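Local coordinates for protein proline iminopeptidase (Streptomyces halstedii, PDB 3WMR) that is an amidohydrolase that takes up polyketide substrates through a hydrophobic tunnel and may release N-terminal proline from peptides, at residues E175-H180 / F192-A197. Sequence-based numbering, arbitrary orientation.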
loop_
_atom_site.group_PDB
_atom_site.type_symbol
_atom_site.label_atom_id
_atom_site.label_comp_id
_atom_site.label_asym_id
_atom_site.label_seq_id
_atom_site.Cartn_x
_atom_site.Cartn_y
_atom_site.Cartn_z
ATOM N N GLU A 175 28.080 -0.723 1.761
ATOM C CA GLU A 175 28.807 -0.196 2.920
ATOM C C GLU A 175 28.246 1.123 3.418
ATOM O O GLU A 175 28.142 1.337 4.628
ATOM C CB GLU A 175 30.310 -0.048 2.637
ATOM C CG GLU A 175 31.000 -1.372 2.371
ATOM C CD GLU A 175 32.514 -1.310 2.476
ATOM O OE1 GLU A 175 33.073 -0.269 2.926
ATOM O OE2 GLU A 175 33.132 -2.334 2.104
ATOM N N THR A 176 27.878 1.993 2.489
ATOM C CA THR A 176 27.266 3.264 2.825
ATOM C C THR A 176 25.939 3.070 3.564
ATOM O O THR A 176 25.681 3.766 4.548
ATOM C CB THR A 176 27.025 4.108 1.565
ATOM O OG1 THR A 176 28.271 4.317 0.896
ATOM C CG2 THR A 176 26.417 5.456 1.917
ATOM N N LEU A 177 25.101 2.143 3.093
ATOM C CA LEU A 177 23.836 1.839 3.797
ATOM C C LEU A 177 24.096 1.356 5.226
ATOM O O LEU A 177 23.473 1.816 6.175
ATOM C CB LEU A 177 23.023 0.768 3.062
ATOM C CG LEU A 177 22.494 1.075 1.662
ATOM C CD1 LEU A 177 21.752 -0.134 1.108
ATOM C CD2 LEU A 177 21.599 2.301 1.676
ATOM N N LEU A 178 25.030 0.422 5.354
ATOM C CA LEU A 178 25.341 -0.210 6.638
ATOM C C LEU A 178 25.852 0.798 7.676
ATOM O O LEU A 178 25.401 0.796 8.824
ATOM C CB LEU A 178 26.372 -1.342 6.440
ATOM C CG LEU A 178 26.897 -2.079 7.693
ATOM C CD1 LEU A 178 25.770 -2.637 8.544
ATOM C CD2 LEU A 178 27.860 -3.201 7.318
ATOM N N LYS A 179 26.782 1.656 7.257
ATOM C CA LYS A 179 27.418 2.634 8.148
ATOM C C LYS A 179 26.362 3.526 8.810
ATOM O O LYS A 179 26.276 3.584 10.042
ATOM C CB LYS A 179 28.427 3.503 7.363
ATOM C CG LYS A 179 29.748 2.801 7.030
ATOM C CD LYS A 179 30.580 3.607 6.024
ATOM C CE LYS A 179 31.952 2.988 5.751
ATOM N NZ LYS A 179 33.054 3.615 6.540
ATOM N N HIS A 180 25.543 4.172 7.980
ATOM C CA HIS A 180 24.523 5.111 8.455
ATOM C C HIS A 180 23.357 4.450 9.190
ATOM O O HIS A 180 22.792 5.034 10.101
ATOM C CB HIS A 180 24.004 5.954 7.296
ATOM C CG HIS A 180 25.044 6.861 6.717
ATOM N ND1 HIS A 180 25.611 7.887 7.440
ATOM C CD2 HIS A 180 25.653 6.867 5.508
ATOM C CE1 HIS A 180 26.511 8.503 6.694
ATOM N NE2 HIS A 180 26.555 7.906 5.517
ATOM N N PHE A 192 20.961 8.844 1.701
ATOM C CA PHE A 192 19.857 9.052 0.775
ATOM C C PHE A 192 20.196 8.642 -0.651
ATOM O O PHE A 192 19.374 8.053 -1.333
ATOM C CB PHE A 192 19.377 10.509 0.794
ATOM C CG PHE A 192 18.069 10.707 0.097
ATOM C CD1 PHE A 192 18.014 10.802 -1.288
ATOM C CD2 PHE A 192 16.887 10.751 0.816
ATOM C CE1 PHE A 192 16.807 10.948 -1.940
ATOM C CE2 PHE A 192 15.673 10.905 0.166
ATOM C CZ PHE A 192 15.636 11.003 -1.217
ATOM N N HIS A 193 21.398 8.957 -1.115
ATOM C CA HIS A 193 21.784 8.566 -2.466
ATOM C C HIS A 193 22.115 7.070 -2.598
ATOM O O HIS A 193 21.904 6.486 -3.661
ATOM C CB HIS A 193 22.871 9.508 -2.990
ATOM C CG HIS A 193 22.351 10.897 -3.218
ATOM N ND1 HIS A 193 21.440 11.192 -4.212
ATOM C CD2 HIS A 193 22.546 12.049 -2.535
ATOM C CE1 HIS A 193 21.123 12.473 -4.154
ATOM N NE2 HIS A 193 21.782 13.017 -3.146
ATOM N N ALA A 194 22.586 6.443 -1.519
ATOM C CA ALA A 194 22.709 4.983 -1.477
ATOM C C ALA A 194 21.314 4.314 -1.487
ATOM O O ALA A 194 21.082 3.366 -2.229
ATOM C CB ALA A 194 23.505 4.551 -0.254
ATOM N N MET A 195 20.392 4.847 -0.689
ATOM C CA MET A 195 18.985 4.412 -0.682
ATOM C C MET A 195 18.365 4.518 -2.076
ATOM O O MET A 195 17.549 3.682 -2.459
ATOM C CB MET A 195 18.180 5.273 0.300
ATOM C CG MET A 195 16.741 4.836 0.527
ATOM S SD MET A 195 15.688 6.197 1.077
ATOM C CE MET A 195 15.421 6.976 -0.520
ATOM N N ARG A 196 18.787 5.536 -2.834
ATOM C CA ARG A 196 18.290 5.767 -4.198
ATOM C C ARG A 196 18.748 4.721 -5.196
ATOM O O ARG A 196 18.011 4.370 -6.107
ATOM C CB ARG A 196 18.703 7.155 -4.684
ATOM C CG ARG A 196 17.873 8.254 -4.052
ATOM C CD ARG A 196 16.648 8.512 -4.894
ATOM N NE ARG A 196 17.108 8.956 -6.202
ATOM C CZ ARG A 196 16.470 8.767 -7.346
ATOM N NH1 ARG A 196 15.311 8.140 -7.380
ATOM N NH2 ARG A 196 17.012 9.213 -8.465
ATOM N N ALA A 197 19.961 4.218 -5.033
ATOM C CA ALA A 197 20.371 3.069 -5.809
ATOM C C ALA A 197 19.399 1.881 -5.612
ATOM O O ALA A 197 19.201 1.103 -6.536
ATOM C CB ALA A 197 21.800 2.668 -5.460
#
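Leu177 and Thr176 both rest on the methyl group of Ala194, and this is the heart of the contact. Leu177 starts beside the facing helix rather than aimed at it. Leu177 CB is still 5.0 Å from Ala194 CB. Leu177 CG lies anti to its own carbonyl carbon (chi1 -64°), and with this turn it comes within 4.1 Å of Ala194 CB. The branch then splits. CD1 stays back from the alanine, whereas Leu177 CD2 reaches across to 3.5 Å from Ala194 CB. Leu177 CD2 also lies 3.7 Å from Met195 N, so it packs against the backbone as well as the alanine methyl.

Thr176, the preceding residue, comes in beside it. Thr176 CG2 is anti to the backbone N and meets Ala194 CB at 3.7 Å. The hydroxyl sits beside the backbone N, and OG1 bonds to Asp172 O one turn earlier. The threonine thus offers a methyl to the interface while its polar atom is satisfied within its own helix. CG2 also lies in the ring plane of His180, at the ring edge. That ring is held at both nitrogens: ND1 bonds to Thr185 OG1 and NE2 to Glu190 OE1.

The contact is apolar and small, with 138 Å² buried. The axes of the two segments come within 9.0 Å, with 131° between their N-to-C directions, nearer perpendicular than antiparallel. Helices 171-183 and 189-202 are consecutive, joined by a short loop, and pack as a steeply crossed pair. They belong to the helical insertion between strands 143-149 and 258-263, the cap (lid) region of an alpha/beta hydrolase.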